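Local coordinates for protein cysteine synthase 3 (Entamoeba histolytica, PDB 6KR5) that probably makes cysteine, as a pyridoxal-phosphate-dependent O-acetylserine sulfhydrylase that replaces the acetate of O-acetylserine with sulfide, at residues Pro218-Val223 / Ile257-Ala262; Lys212-Glu217 / Val251-Pro256; Asn16-Ile21 / Leu93-Ala98. All coordinates share one frame; numbering follows the deposited sequence.

Contact 1 of 3, residues Pro218-Val223 / Ile257-Ala262; sequences PAESAV and IKTQDA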
ATOM      1  N   PRO B 218     -23.329  -4.204  -7.515  1.00 19.32           N
ATOM      2  CA  PRO B 218     -24.197  -3.721  -6.431  1.00 18.08           C
ATOM      3  C   PRO B 218     -25.643  -4.131  -6.647  1.00 22.46           C
ATOM      4  O   PRO B 218     -26.189  -4.011  -7.749  1.00 20.54           O
ATOM      5  CB  PRO B 218     -24.040  -2.191  -6.491  1.00 19.34           C
ATOM      6  CG  PRO B 218     -22.825  -1.933  -7.357  1.00 20.27           C
ATOM      7  CD  PRO B 218     -22.776  -3.094  -8.312  1.00 20.32           C
ATOM      8  N   ALA B 219     -26.274  -4.595  -5.568  1.00 21.20           N
ATOM      9  CA  ALA B 219     -27.691  -4.928  -5.656  1.00 20.79           C
ATOM     10  C   ALA B 219     -28.516  -3.727  -6.093  1.00 22.10           C
ATOM     11  O   ALA B 219     -29.553  -3.892  -6.748  1.00 24.93           O
ATOM     12  CB  ALA B 219     -28.197  -5.455  -4.315  1.00 21.41           C
ATOM     13  N   GLU B 220     -28.063  -2.520  -5.760  1.00 21.42           N
ATOM     14  CA  GLU B 220     -28.781  -1.289  -6.066  1.00 22.61           C
ATOM     15  C   GLU B 220     -28.566  -0.796  -7.495  1.00 23.48           C
ATOM     16  O   GLU B 220     -29.239   0.154  -7.918  1.00 23.48           O
ATOM     17  CB  GLU B 220     -28.369  -0.213  -5.051  1.00 24.91           C
ATOM     18  CG  GLU B 220     -28.725  -0.554  -3.590  1.00 25.70           C
ATOM     19  CD  GLU B 220     -27.691  -1.429  -2.866  1.00 25.68           C
ATOM     20  OE1 GLU B 220     -26.542  -1.526  -3.344  1.00 23.49           O
ATOM     21  OE2 GLU B 220     -28.049  -2.025  -1.818  1.00 27.03           O
ATOM     22  N   SER B 221     -27.670  -1.416  -8.258  1.00 21.29           N
ATOM     23  CA  SER B 221     -27.421  -1.027  -9.652  1.00 21.61           C
ATOM     24  C   SER B 221     -26.994  -2.266 -10.435  1.00 22.29           C
ATOM     25  O   SER B 221     -25.902  -2.347 -10.993  1.00 21.27           O
ATOM     26  CB  SER B 221     -26.381   0.083  -9.746  1.00 19.66           C
ATOM     27  OG  SER B 221     -26.447   0.738 -11.009  1.00 21.61           O
ATOM     28  N   ALA B 222     -27.880  -3.255 -10.480  1.00 22.03           N
ATOM     29  CA  ALA B 222     -27.514  -4.587 -10.948  1.00 21.25           C
ATOM     30  C   ALA B 222     -27.774  -4.703 -12.451  1.00 22.92           C
ATOM     31  O   ALA B 222     -28.608  -5.481 -12.925  1.00 23.70           O
ATOM     32  CB  ALA B 222     -28.266  -5.643 -10.149  1.00 22.69           C
ATOM     33  N   VAL B 223     -27.006  -3.916 -13.212  1.00 20.94           N
ATOM     34  CA  VAL B 223     -27.275  -3.806 -14.646  1.00 19.52           C
ATOM     35  C   VAL B 223     -26.854  -5.066 -15.394  1.00 21.49           C
ATOM     36  O   VAL B 223     -27.444  -5.400 -16.432  1.00 23.19           O
ATOM     37  CB  VAL B 223     -26.616  -2.541 -15.251  1.00 21.15           C
ATOM     38  CG1 VAL B 223     -27.089  -1.292 -14.532  1.00 22.04           C
ATOM     39  CG2 VAL B 223     -25.102  -2.639 -15.270  1.00 23.35           C
ATOM     40  N   ILE B 257     -24.665  -7.704  -4.563  1.00 18.99           N
ATOM     41  CA  ILE B 257     -24.332  -7.498  -3.157  1.00 20.29           C
ATOM     42  C   ILE B 257     -24.833  -6.120  -2.747  1.00 19.81           C
ATOM     43  O   ILE B 257     -24.557  -5.122  -3.426  1.00 21.25           O
ATOM     44  CB  ILE B 257     -22.814  -7.629  -2.896  1.00 19.16           C
ATOM     45  CG1 ILE B 257     -22.313  -9.057  -3.162  1.00 19.86           C
ATOM     46  CG2 ILE B 257     -22.467  -7.180  -1.475  1.00 20.76           C
ATOM     47  CD1 ILE B 257     -22.782 -10.121  -2.121  1.00 21.96           C
ATOM     48  N   LYS B 258     -25.570  -6.060  -1.637  1.00 18.93           N
ATOM     49  CA  LYS B 258     -26.042  -4.773  -1.139  1.00 21.66           C
ATOM     50  C   LYS B 258     -24.877  -3.911  -0.663  1.00 19.54           C
ATOM     51  O   LYS B 258     -23.947  -4.398  -0.005  1.00 21.51           O
ATOM     52  CB  LYS B 258     -27.029  -4.964   0.013  1.00 21.54           C
ATOM     53  CG  LYS B 258     -28.345  -5.646  -0.366  1.00 26.78           C
ATOM     54  CD  LYS B 258     -29.180  -5.854   0.887  1.00 27.84           C
ATOM     55  CE  LYS B 258     -30.555  -6.416   0.576  1.00 41.01           C
ATOM     56  NZ  LYS B 258     -31.260  -6.786   1.834  1.00 43.89           N
ATOM     57  N   THR B 259     -24.967  -2.611  -0.959  1.00 20.64           N
ATOM     58  CA  THR B 259     -23.957  -1.649  -0.525  1.00 19.18           C
ATOM     59  C   THR B 259     -23.619  -1.813   0.956  1.00 18.47           C
ATOM     60  O   THR B 259     -22.444  -1.941   1.323  1.00 20.44           O
ATOM     61  CB  THR B 259     -24.439  -0.221  -0.804  1.00 21.87           C
ATOM     62  OG1 THR B 259     -24.469   0.002  -2.216  1.00 20.52           O
ATOM     63  CG2 THR B 259     -23.484   0.800  -0.215  1.00 20.74           C
ATOM     64  N   GLN B 260     -24.640  -1.843   1.826  1.00 21.28           N
ATOM     65  CA  GLN B 260     -24.369  -1.914   3.262  1.00 19.23           C
ATOM     66  C   GLN B 260     -23.699  -3.223   3.653  1.00 20.06           C
ATOM     67  O   GLN B 260     -22.879  -3.244   4.578  1.00 21.67           O
ATOM     68  CB  GLN B 260     -25.656  -1.742   4.072  1.00 21.87           C
ATOM     69  CG  GLN B 260     -26.356  -0.419   3.882  1.00 27.45           C
ATOM     70  CD  GLN B 260     -25.556   0.763   4.373  1.00 36.45           C
ATOM     71  OE1 GLN B 260     -24.784   0.661   5.328  1.00 37.53           O
ATOM     72  NE2 GLN B 260     -25.737   1.906   3.715  1.00 42.86           N
ATOM     73  N   ASP B 261     -24.035  -4.320   2.974  1.00 21.28           N
ATOM     74  CA  ASP B 261     -23.388  -5.596   3.261  1.00 19.83           C
ATOM     75  C   ASP B 261     -21.931  -5.585   2.814  1.00 20.84           C
ATOM     76  O   ASP B 261     -21.061  -6.149   3.490  1.00 22.00           O
ATOM     77  CB  ASP B 261     -24.141  -6.742   2.583  1.00 22.99           C
ATOM     78  CG  ASP B 261     -25.505  -7.001   3.194  1.00 28.72           C
ATOM     79  OD1 ASP B 261     -25.834  -6.366   4.223  1.00 28.60           O
ATOM     80  OD2 ASP B 261     -26.249  -7.848   2.637  1.00 25.43           O
ATOM     81  N   ALA B 262     -21.644  -4.950   1.673  1.00 20.07           N
ATOM     82  CA  ALA B 262     -20.252  -4.830   1.245  1.00 18.56           C
ATOM     83  C   ALA B 262     -19.416  -4.102   2.291  1.00 19.08           C
ATOM     84  O   ALA B 262     -18.290  -4.517   2.605  1.00 20.38           O
ATOM     85  CB  ALA B 262     -20.186  -4.105  -0.105  1.00 18.83           C
TER
HETATM   86  O   HOH W   1     -27.462  -1.479   0.955  1.00 24.03           O
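Pro218 and Ile257 form the last parallel bridge of two neighbouring strands, their CA atoms 5.0 Å apart and their side chains diverging, before the two strands part into a turn and a helix. The Ala219 N-H closes this end with a bond to Ile257 O (N to O 2.8 Å), fairly straight at the hydrogen but arriving from above the carbonyl plane. A type I turn follows, with Ala219 and Glu220 at its corners and Ser221 N bonded back to Pro218 O. It lifts Glu220 over the start of helix 259-273, where Lys258 holds the N-cap position. CG of Glu220 stands beside its own backbone N, and a bend at chi2 (85°) brings the carboxylate across the Thr259 side chain at about a right angle. OE1 of Glu220 takes two bonds from Thr259: the backbone N-H, 3.1 Å from N on the syn side and close to the carboxylate plane, and the hydroxyl, 2.8 Å from OG1 and well above that plane. OE2 of Glu220 lies 3.6 Å from Lys258 CB and accepts from a water that in turn receives the Gln260 N-H, its O 3.0 Å from Gln260 N. The carboxylate thus serves two successive N-H groups of the first helical turn, one directly and one through water, and its negative charge would suit the positive end of the helix dipole. Thr259 OG1 is also bonded to Gly233 N, which ties a further loop to this point. Alongside, Ala219 CB rests 4.0 Å from Lys258 CG, while Ile257 turns its side chain to helix 279-292. The contact sits at the C-terminal ends of two parallel strands of the alpha/beta sheet, the side where such folds usually place the active site; Pro218's side chain is about 10 Å from the pyridoxal phosphate.

Contact 2 of 3, residues Lys212-Glu217 / Val251-Pro256; sequences KVVAVE and VDEITP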
ATOM      1  N   LYS B 212     -15.298 -21.765 -12.731  1.00 23.10           N
ATOM      2  CA  LYS B 212     -16.514 -20.968 -12.675  1.00 23.06           C
ATOM      3  C   LYS B 212     -16.147 -19.502 -12.469  1.00 25.35           C
ATOM      4  O   LYS B 212     -15.332 -19.182 -11.602  1.00 23.38           O
ATOM      5  CB  LYS B 212     -17.412 -21.458 -11.537  1.00 21.48           C
ATOM      6  CG  LYS B 212     -18.738 -20.735 -11.428  1.00 25.83           C
ATOM      7  CD  LYS B 212     -19.549 -21.244 -10.239  1.00 28.03           C
ATOM      8  CE  LYS B 212     -20.930 -20.602 -10.200  1.00 25.73           C
ATOM      9  NZ  LYS B 212     -21.702 -21.072  -9.005  1.00 31.84           N
ATOM     10  N   VAL B 213     -16.742 -18.623 -13.269  1.00 21.83           N
ATOM     11  CA  VAL B 213     -16.481 -17.188 -13.211  1.00 22.90           C
ATOM     12  C   VAL B 213     -17.686 -16.502 -12.581  1.00 20.49           C
ATOM     13  O   VAL B 213     -18.798 -16.573 -13.118  1.00 22.93           O
ATOM     14  CB  VAL B 213     -16.185 -16.628 -14.607  1.00 20.18           C
ATOM     15  CG1 VAL B 213     -16.076 -15.107 -14.550  1.00 21.79           C
ATOM     16  CG2 VAL B 213     -14.901 -17.251 -15.140  1.00 20.65           C
ATOM     17  N   VAL B 214     -17.469 -15.823 -11.456  1.00 20.75           N
ATOM     18  CA  VAL B 214     -18.539 -15.151 -10.726  1.00 22.79           C
ATOM     19  C   VAL B 214     -18.303 -13.646 -10.796  1.00 23.48           C
ATOM     20  O   VAL B 214     -17.294 -13.146 -10.285  1.00 22.65           O
ATOM     21  CB  VAL B 214     -18.603 -15.626  -9.268  1.00 21.64           C
ATOM     22  CG1 VAL B 214     -19.678 -14.866  -8.499  1.00 22.77           C
ATOM     23  CG2 VAL B 214     -18.859 -17.139  -9.207  1.00 24.73           C
ATOM     24  N   ALA B 215     -19.238 -12.920 -11.405  1.00 21.03           N
ATOM     25  CA  ALA B 215     -19.194 -11.463 -11.444  1.00 18.70           C
ATOM     26  C   ALA B 215     -20.051 -10.897 -10.318  1.00 21.43           C
ATOM     27  O   ALA B 215     -21.128 -11.425 -10.030  1.00 23.75           O
ATOM     28  CB  ALA B 215     -19.696 -10.944 -12.795  1.00 20.51           C
ATOM     29  N   VAL B 216     -19.585  -9.810  -9.697  1.00 20.28           N
ATOM     30  CA  VAL B 216     -20.254  -9.194  -8.557  1.00 20.32           C
ATOM     31  C   VAL B 216     -20.606  -7.753  -8.895  1.00 20.68           C
ATOM     32  O   VAL B 216     -19.789  -7.020  -9.462  1.00 20.13           O
ATOM     33  CB  VAL B 216     -19.360  -9.256  -7.300  1.00 17.80           C
ATOM     34  CG1 VAL B 216     -20.043  -8.635  -6.073  1.00 20.95           C
ATOM     35  CG2 VAL B 216     -18.942 -10.692  -7.037  1.00 20.94           C
ATOM     36  N   GLU B 217     -21.823  -7.347  -8.555  1.00 20.62           N
ATOM     37  CA  GLU B 217     -22.262  -5.985  -8.818  1.00 20.09           C
ATOM     38  C   GLU B 217     -23.145  -5.517  -7.662  1.00 22.10           C
ATOM     39  O   GLU B 217     -23.651  -6.339  -6.898  1.00 20.21           O
ATOM     40  CB  GLU B 217     -23.006  -5.884 -10.160  1.00 20.34           C
ATOM     41  CG  GLU B 217     -24.261  -6.731 -10.276  1.00 19.84           C
ATOM     42  CD  GLU B 217     -24.985  -6.522 -11.610  1.00 22.04           C
ATOM     43  OE1 GLU B 217     -24.564  -5.653 -12.406  1.00 23.46           O
ATOM     44  OE2 GLU B 217     -25.986  -7.225 -11.846  1.00 22.97           O
ATOM     45  N   VAL B 251     -19.033 -15.288 -18.243  1.00 23.78           N
ATOM     46  CA  VAL B 251     -19.474 -15.221 -16.853  1.00 21.80           C
ATOM     47  C   VAL B 251     -20.508 -16.308 -16.594  1.00 24.12           C
ATOM     48  O   VAL B 251     -21.480 -16.445 -17.348  1.00 26.08           O
ATOM     49  CB  VAL B 251     -20.048 -13.832 -16.534  1.00 21.70           C
ATOM     50  CG1 VAL B 251     -20.613 -13.787 -15.123  1.00 24.88           C
ATOM     51  CG2 VAL B 251     -18.978 -12.761 -16.747  1.00 22.24           C
ATOM     52  N   ASP B 252     -20.318 -17.061 -15.516  1.00 22.68           N
ATOM     53  CA  ASP B 252     -21.213 -18.156 -15.174  1.00 22.53           C
ATOM     54  C   ASP B 252     -22.289 -17.780 -14.168  1.00 25.93           C
ATOM     55  O   ASP B 252     -23.341 -18.433 -14.131  1.00 27.07           O
ATOM     56  CB  ASP B 252     -20.401 -19.324 -14.617  1.00 24.47           C
ATOM     57  CG  ASP B 252     -19.439 -19.858 -15.627  1.00 28.99           C
ATOM     58  OD1 ASP B 252     -19.916 -20.287 -16.698  1.00 27.33           O
ATOM     59  OD2 ASP B 252     -18.215 -19.803 -15.382  1.00 25.86           O
ATOM     60  N   GLU B 253     -22.059 -16.753 -13.360  1.00 24.33           N
ATOM     61  CA  GLU B 253     -23.002 -16.357 -12.324  1.00 22.72           C
ATOM     62  C   GLU B 253     -22.770 -14.888 -12.013  1.00 25.55           C
ATOM     63  O   GLU B 253     -21.619 -14.441 -11.956  1.00 23.06           O
ATOM     64  CB  GLU B 253     -22.827 -17.204 -11.055  1.00 25.93           C
ATOM     65  CG  GLU B 253     -23.670 -16.757  -9.864  1.00 27.57           C
ATOM     66  CD  GLU B 253     -23.269 -17.444  -8.569  1.00 34.21           C
ATOM     67  OE1 GLU B 253     -22.172 -18.047  -8.529  1.00 32.98           O
ATOM     68  OE2 GLU B 253     -24.044 -17.376  -7.592  1.00 36.42           O
ATOM     69  N   ILE B 254     -23.858 -14.147 -11.839  1.00 22.72           N
ATOM     70  CA  ILE B 254     -23.803 -12.770 -11.355  1.00 25.66           C
ATOM     71  C   ILE B 254     -24.376 -12.749  -9.946  1.00 24.24           C
ATOM     72  O   ILE B 254     -25.525 -13.153  -9.729  1.00 25.91           O
ATOM     73  CB  ILE B 254     -24.579 -11.812 -12.268  1.00 20.78           C
ATOM     74  CG1 ILE B 254     -24.070 -11.915 -13.709  1.00 25.59           C
ATOM     75  CG2 ILE B 254     -24.477 -10.385 -11.735  1.00 23.22           C
ATOM     76  CD1 ILE B 254     -25.089 -11.489 -14.761  1.00 25.83           C
ATOM     77  N   THR B 255     -23.593 -12.262  -8.985  1.00 21.99           N
ATOM     78  CA  THR B 255     -24.052 -12.185  -7.604  1.00 22.97           C
ATOM     79  C   THR B 255     -24.179 -10.730  -7.189  1.00 23.17           C
ATOM     80  O   THR B 255     -23.156 -10.039  -7.066  1.00 23.41           O
ATOM     81  CB  THR B 255     -23.096 -12.922  -6.669  1.00 23.41           C
ATOM     82  OG1 THR B 255     -23.043 -14.303  -7.051  1.00 24.92           O
ATOM     83  CG2 THR B 255     -23.573 -12.822  -5.222  1.00 23.95           C
ATOM     84  N   PRO B 256     -25.390 -10.219  -6.996  1.00 20.81           N
ATOM     85  CA  PRO B 256     -25.550  -8.854  -6.493  1.00 19.56           C
ATOM     86  C   PRO B 256     -25.278  -8.802  -5.000  1.00 20.35           C
ATOM     87  O   PRO B 256     -25.626  -9.721  -4.253  1.00 24.23           O
ATOM     88  CB  PRO B 256     -27.020  -8.539  -6.795  1.00 23.43           C
ATOM     89  CG  PRO B 256     -27.693  -9.873  -6.723  1.00 32.26           C
ATOM     90  CD  PRO B 256     -26.687 -10.877  -7.247  1.00 27.81           C
TER
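Lys212 and Glu253 meet through their charged ends: the fully extended lysine places NZ 3.1 Å from Glu253 OE1, a salt bridge in which NZ comes from above the carboxylate plane. Lys212 NZ also pairs with Glu291, whose OE1 lies close to Glu253 OE1; the lysine probably offsets this like-charge approach, and Lys294 pairs with Glu253 OE2. Val214 and Glu253 run alongside each other in the same direction, Val214 CG2 3.5 Å from Glu253 OE1. Asp252 crosses Val213 at about a right angle and offers the anti lone pair of OD2 to the Val213 N-H (OD2 to N 2.8 Å); Lys205 shares that oxygen. Val213 O in turn receives the N-H groups of both Asp252 and Glu253 in its carbonyl plane. Beyond, the parallel pairing runs on through the 2.8 Å bond from Thr255 N to Ala215 O. Ala215 CB touches Val251 CG1 at 3.8 Å on the face shared with Glu217 and Ile254. Farther along, Glu217 OE2 lies 3.5 Å from Ile254 CG2, and its carboxylate is engaged by Leu224 N and Ser225 OG. Strand 253-257 is outermost within this chain, and 212-218 lies between it and strand 186-190; Val214, Val216 and Thr255 face helix 279-292, whereas Ala215 meets helix 195-207.

Contact 3 of 3, residues Asn16-Ile21 / Leu93-Ala98; sequences NILETI and LCQAGA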
ATOM      1  N   ASN B  16      12.718   0.057 -12.324  1.00 19.30           N
ATOM      2  CA  ASN B  16      11.869   1.205 -12.038  1.00 19.84           C
ATOM      3  C   ASN B  16      10.613   0.668 -11.376  1.00 19.90           C
ATOM      4  O   ASN B  16      10.405  -0.547 -11.295  1.00 20.16           O
ATOM      5  CB  ASN B  16      11.529   1.988 -13.302  1.00 20.50           C
ATOM      6  CG  ASN B  16      10.889   1.114 -14.353  1.00 25.83           C
ATOM      7  OD1 ASN B  16       9.787   0.609 -14.160  1.00 22.39           O
ATOM      8  ND2 ASN B  16      11.592   0.907 -15.463  1.00 26.59           N
ATOM      9  N   ILE B  17       9.762   1.591 -10.926  1.00 19.17           N
ATOM     10  CA  ILE B  17       8.604   1.181 -10.138  1.00 21.17           C
ATOM     11  C   ILE B  17       7.631   0.355 -10.969  1.00 20.91           C
ATOM     12  O   ILE B  17       6.897  -0.472 -10.419  1.00 17.97           O
ATOM     13  CB  ILE B  17       7.934   2.417  -9.496  1.00 18.51           C
ATOM     14  CG1 ILE B  17       6.973   1.998  -8.381  1.00 19.33           C
ATOM     15  CG2 ILE B  17       7.231   3.305 -10.534  1.00 18.08           C
ATOM     16  CD1 ILE B  17       7.661   1.298  -7.238  1.00 19.13           C
ATOM     17  N   LEU B  18       7.600   0.543 -12.295  1.00 20.99           N
ATOM     18  CA  LEU B  18       6.645  -0.215 -13.097  1.00 18.18           C
ATOM     19  C   LEU B  18       6.943  -1.707 -13.053  1.00 18.06           C
ATOM     20  O   LEU B  18       6.025  -2.528 -13.178  1.00 19.69           O
ATOM     21  CB  LEU B  18       6.650   0.280 -14.541  1.00 18.38           C
ATOM     22  CG  LEU B  18       6.372   1.769 -14.688  1.00 20.61           C
ATOM     23  CD1 LEU B  18       6.226   2.101 -16.166  1.00 19.67           C
ATOM     24  CD2 LEU B  18       5.099   2.155 -13.950  1.00 25.09           C
ATOM     25  N   GLU B  19       8.209  -2.077 -12.870  1.00 18.69           N
ATOM     26  CA  GLU B  19       8.572  -3.488 -12.823  1.00 20.28           C
ATOM     27  C   GLU B  19       8.103  -4.179 -11.552  1.00 19.81           C
ATOM     28  O   GLU B  19       8.175  -5.410 -11.483  1.00 22.78           O
ATOM     29  CB  GLU B  19      10.084  -3.653 -12.969  1.00 21.31           C
ATOM     30  CG  GLU B  19      10.571  -3.195 -14.338  1.00 22.46           C
ATOM     31  CD  GLU B  19      11.957  -3.703 -14.695  1.00 25.91           C
ATOM     32  OE1 GLU B  19      12.737  -4.055 -13.791  1.00 23.48           O
ATOM     33  OE2 GLU B  19      12.257  -3.747 -15.909  1.00 29.98           O
ATOM     34  N   THR B  20       7.645  -3.429 -10.547  1.00 19.47           N
ATOM     35  CA  THR B  20       7.072  -4.038  -9.348  1.00 19.62           C
ATOM     36  C   THR B  20       5.573  -4.273  -9.459  1.00 20.50           C
ATOM     37  O   THR B  20       4.984  -4.825  -8.525  1.00 20.06           O
ATOM     38  CB  THR B  20       7.325  -3.194  -8.088  1.00 19.73           C
ATOM     39  OG1 THR B  20       6.522  -2.007  -8.113  1.00 19.25           O
ATOM     40  CG2 THR B  20       8.793  -2.823  -7.934  1.00 20.06           C
ATOM     41  N   ILE B  21       4.948  -3.873 -10.566  1.00 19.22           N
ATOM     42  CA  ILE B  21       3.514  -4.058 -10.716  1.00 16.89           C
ATOM     43  C   ILE B  21       3.194  -5.537 -10.848  1.00 21.45           C
ATOM     44  O   ILE B  21       3.907  -6.292 -11.530  1.00 22.72           O
ATOM     45  CB  ILE B  21       3.009  -3.277 -11.940  1.00 18.73           C
ATOM     46  CG1 ILE B  21       3.127  -1.787 -11.685  1.00 18.52           C
ATOM     47  CG2 ILE B  21       1.558  -3.649 -12.286  1.00 22.04           C
ATOM     48  CD1 ILE B  21       2.784  -0.958 -12.921  1.00 21.07           C
ATOM     49  N   LEU B  93      -2.914   5.345 -14.409  1.00 18.87           N
ATOM     50  CA  LEU B  93      -2.419   6.018 -15.603  1.00 17.40           C
ATOM     51  C   LEU B  93      -1.339   7.028 -15.249  1.00 19.19           C
ATOM     52  O   LEU B  93      -0.353   7.178 -15.982  1.00 18.35           O
ATOM     53  CB  LEU B  93      -3.569   6.705 -16.327  1.00 18.24           C
ATOM     54  CG  LEU B  93      -4.562   5.814 -17.067  1.00 18.14           C
ATOM     55  CD1 LEU B  93      -5.774   6.650 -17.437  1.00 20.56           C
ATOM     56  CD2 LEU B  93      -3.925   5.207 -18.318  1.00 17.87           C
ATOM     57  N   CYS B  94      -1.510   7.731 -14.127  1.00 20.53           N
ATOM     58  CA  CYS B  94      -0.543   8.753 -13.743  1.00 20.08           C
ATOM     59  C   CYS B  94       0.787   8.131 -13.350  1.00 18.26           C
ATOM     60  O   CYS B  94       1.852   8.669 -13.683  1.00 18.43           O
ATOM     61  CB  CYS B  94      -1.105   9.606 -12.609  1.00 20.38           C
ATOM     62  SG  CYS B  94      -2.379  10.752 -13.165  1.00 22.58           S
ATOM     63  N   GLN B  95       0.753   6.985 -12.672  1.00 19.02           N
ATOM     64  CA  GLN B  95       1.996   6.304 -12.321  1.00 20.08           C
ATOM     65  C   GLN B  95       2.768   5.899 -13.575  1.00 18.80           C
ATOM     66  O   GLN B  95       3.970   6.189 -13.708  1.00 19.17           O
ATOM     67  CB  GLN B  95       1.691   5.088 -11.448  1.00 19.11           C
ATOM     68  CG  GLN B  95       2.914   4.223 -11.176  1.00 18.37           C
ATOM     69  CD  GLN B  95       2.592   3.025 -10.301  1.00 21.22           C
ATOM     70  OE1 GLN B  95       3.013   2.943  -9.134  1.00 21.85           O
ATOM     71  NE2 GLN B  95       1.829   2.096 -10.849  1.00 21.06           N
ATOM     72  N   ALA B  96       2.082   5.254 -14.529  1.00 18.89           N
ATOM     73  CA  ALA B  96       2.758   4.796 -15.738  1.00 18.89           C
ATOM     74  C   ALA B  96       3.189   5.972 -16.598  1.00 17.82           C
ATOM     75  O   ALA B  96       4.300   5.978 -17.139  1.00 19.74           O
ATOM     76  CB  ALA B  96       1.861   3.844 -16.525  1.00 20.39           C
ATOM     77  N   GLY B  97       2.351   7.005 -16.689  1.00 19.31           N
ATOM     78  CA  GLY B  97       2.714   8.161 -17.493  1.00 19.01           C
ATOM     79  C   GLY B  97       3.958   8.858 -16.976  1.00 20.39           C
ATOM     80  O   GLY B  97       4.816   9.282 -17.755  1.00 20.48           O
ATOM     81  N   ALA B  98       4.086   8.968 -15.649  1.00 19.68           N
ATOM     82  CA  ALA B  98       5.256   9.631 -15.083  1.00 21.82           C
ATOM     83  C   ALA B  98       6.545   8.894 -15.449  1.00 21.27           C
ATOM     84  O   ALA B  98       7.573   9.524 -15.726  1.00 22.88           O
ATOM     85  CB  ALA B  98       5.096   9.739 -13.565  1.00 21.25           C
TER
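The flat carboxamide of Gln95 turns one face to the 3-10 turn at residues 17-20, and two isoleucines stand on that side, each overhanging one end of the group rather than its middle. Ile17 CG1 stands obliquely off the oxygen end, 4.1 Å from Gln95 OE1, and Ile21 CD1, likewise oblique, off the nitrogen end, 3.8 Å from Gln95 NE2. At the nitrogen, the amide is hydrogen-bonded to Asp59 OD2, which would fix the rotation of the group and place its polar end while hydrocarbon borders both its ends on one side. The glutamine reaches this position with CG anti to its backbone N (chi1 173°) and the chain straight to the amide. Leu18 runs antiparallel alongside it, its CD2 4.1 Å from Gln95 CG and 4.0 Å from Ala96 CA, against the backbone of the helix. The contact packs an N-terminal segment onto helix 88-100, which follows strand 80-84 of the four-stranded parallel sheet in this fold type II pyridoxal-phosphate enzyme. Within the turn, Ile17 O accepts hydrogen bonds from both the Thr20 N-H and the Thr20 hydroxyl, the latter in the carbonyl plane on a lone pair, 2.8 Å from OG1 to O. Phe63 of helix 58-72 lies against Leu18 and Ile21. The second subunit borders the same turn: its Asn7 ND2 bonds to Thr20 O, and its Gly274 packs on Ile17.

Contacts 1 and 2 are successive stages of one strand pair: contact 2 runs along 212-217 and 251-256, and contact 1 takes over where the strands end, joined to it by the bond from Ile257 N to Glu217 O. Both are partly buried and rich in polar bonds, but contact 2 relies on backbone pairing edged by salt bridges, contact 1 on a carboxylate at a helix start. Contact 3 lies on the opposite side of the chain's centre, its own centre about 30 Å from that of contact 2. Fully buried, it joins different elements by apolar packing around one amide, and it alone is reached by the second subunit.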